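Local coordinates for EscN (Escherichia coli O127:H6, PDB 2OBL), which belongs to the ATP synthase alpha/beta family of P-loop proteins and is probably a component of a type III secretion system, at residues A[54-59]-A[333-338]. The protein carries 1 engineered substitution. Residues are numbered along the deposited sequence; the frame is centred on the assembly and turned at random.
Sequences PFILGV and SSYEKT
Ile56 lies over one face of the Tyr335 ring, joining the short strand and loop that lead into helix 60-65, in the P-loop nucleotide-binding fold of this type III secretion protein, to the first turn of helix 335-345. Ile56 CG1 makes a CH-pi contact 4.1 Å from the centroid of the Tyr335 ring, 23° off the normal and displaced toward the rim. Ile56 CD1 lies over the near end of the ring and comes within 3.6 Å of Tyr335 CB, which Ile56 CG2 also meets, so the branched chain offers three carbons to the root of the tyrosine and its ring. With CG anti to the backbone N (chi1 -171°), Tyr335 carries its ring from the helix start past Ile56 toward Pro54, whose CB is 4.1 Å from Tyr335 OH. A flat ring suits this place, offering a broad apolar surface to isoleucine; Thr67 and Val273 also touch it.

At the other end the contact turns polar. Gly58, at a positive phi that most residues adopt with difficulty, brings the chain round to the N-cap Val59 of helix 60-65, and Asp63 of that helix binds the backbone N of both Leu57 and Gly58. One water bridges the segments, donating to Gly58 O and accepting from Ser333 N at 2.7 Å. Ser333 OG and Thr338 OG1 share a hydrogen bond, tying the residue before the cap to the first turn. Serine suits the N-cap itself: the short side chain of Ser334 folds back so that its OG accepts from Lys337 N at 3.0 Å, with a nearly straight N-H...O angle of 168°.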
# COMPACT_ATOMS: atom_id res chain seq x y z
N PRO A 54 4.78 10.08 -11.68
CA PRO A 54 3.67 9.64 -10.84
C PRO A 54 3.34 8.15 -11.02
O PRO A 54 3.50 7.60 -12.12
CB PRO A 54 2.50 10.51 -11.30
CG PRO A 54 2.83 10.91 -12.68
CD PRO A 54 4.33 10.94 -12.79
N PHE A 55 2.93 7.51 -9.93
CA PHE A 55 2.45 6.14 -9.97
C PHE A 55 0.97 6.17 -9.66
O PHE A 55 0.58 6.53 -8.54
CB PHE A 55 3.19 5.25 -8.96
CG PHE A 55 2.76 3.82 -8.99
CD1 PHE A 55 3.28 2.94 -9.93
CD2 PHE A 55 1.83 3.34 -8.09
CE1 PHE A 55 2.88 1.60 -9.96
CE2 PHE A 55 1.42 2.01 -8.11
CZ PHE A 55 1.95 1.14 -9.05
N ILE A 56 0.16 5.84 -10.65
CA ILE A 56 -1.28 6.00 -10.55
C ILE A 56 -1.91 4.77 -9.89
O ILE A 56 -1.63 3.64 -10.29
CB ILE A 56 -1.90 6.27 -11.96
CG1 ILE A 56 -1.24 7.49 -12.59
CG2 ILE A 56 -3.40 6.46 -11.88
CD1 ILE A 56 -1.41 7.56 -14.10
N LEU A 57 -2.73 4.99 -8.86
CA LEU A 57 -3.37 3.88 -8.14
C LEU A 57 -4.81 3.63 -8.60
O LEU A 57 -5.37 2.55 -8.38
CB LEU A 57 -3.38 4.17 -6.63
CG LEU A 57 -2.03 4.23 -5.91
CD1 LEU A 57 -2.24 4.25 -4.40
CD2 LEU A 57 -1.14 3.07 -6.30
N GLY A 58 -5.42 4.65 -9.19
CA GLY A 58 -6.83 4.57 -9.55
C GLY A 58 -7.70 4.78 -8.32
O GLY A 58 -8.81 4.24 -8.22
N VAL A 59 -7.18 5.55 -7.36
CA VAL A 59 -7.93 5.94 -6.17
C VAL A 59 -7.86 7.46 -6.11
O VAL A 59 -6.78 8.04 -5.93
CB VAL A 59 -7.31 5.34 -4.88
CG1 VAL A 59 -8.09 5.79 -3.65
CG2 VAL A 59 -7.28 3.83 -4.95
N SER A 333 -12.07 5.98 -12.33
CA SER A 333 -11.58 7.33 -12.62
C SER A 333 -10.13 7.34 -13.13
O SER A 333 -9.21 6.95 -12.41
CB SER A 333 -11.70 8.20 -11.36
OG SER A 333 -11.43 9.56 -11.63
N SER A 334 -9.93 7.78 -14.36
CA SER A 334 -8.59 7.86 -14.93
C SER A 334 -7.82 9.01 -14.27
O SER A 334 -8.41 9.85 -13.56
CB SER A 334 -8.68 8.12 -16.43
OG SER A 334 -8.95 9.49 -16.64
N TYR A 335 -6.51 9.07 -14.49
CA TYR A 335 -5.70 10.09 -13.86
C TYR A 335 -6.05 11.46 -14.42
O TYR A 335 -6.16 12.44 -13.68
CB TYR A 335 -4.21 9.78 -14.03
CG TYR A 335 -3.27 10.65 -13.21
CD1 TYR A 335 -3.42 10.78 -11.83
CD2 TYR A 335 -2.23 11.33 -13.82
CE1 TYR A 335 -2.56 11.58 -11.09
CE2 TYR A 335 -1.36 12.13 -13.09
CZ TYR A 335 -1.53 12.25 -11.72
OH TYR A 335 -0.66 13.04 -10.99
N GLU A 336 -6.26 11.52 -15.73
CA GLU A 336 -6.76 12.75 -16.34
C GLU A 336 -8.04 13.21 -15.65
O GLU A 336 -8.15 14.35 -15.21
CB GLU A 336 -6.99 12.57 -17.83
CG GLU A 336 -7.72 13.73 -18.49
CD GLU A 336 -7.95 13.53 -19.96
OE1 GLU A 336 -9.08 13.11 -20.35
OE2 GLU A 336 -7.01 13.78 -20.75
N LYS A 337 -9.01 12.30 -15.52
CA LYS A 337 -10.29 12.65 -14.91
C LYS A 337 -10.15 13.08 -13.46
O LYS A 337 -10.84 13.99 -13.01
CB LYS A 337 -11.27 11.48 -15.01
CG LYS A 337 -12.60 11.76 -14.31
CD LYS A 337 -13.74 10.97 -14.92
CE LYS A 337 -13.70 9.51 -14.49
NZ LYS A 337 -14.77 8.73 -15.18
N THR A 338 -9.27 12.39 -12.73
CA THR A 338 -9.04 12.70 -11.32
C THR A 338 -8.56 14.13 -11.14
O THR A 338 -9.06 14.87 -10.29
CB THR A 338 -8.03 11.72 -10.69
OG1 THR A 338 -8.64 10.44 -10.59
CG2 THR A 338 -7.60 12.18 -9.29
O HOH W 1 -10.29 4.37 -11.17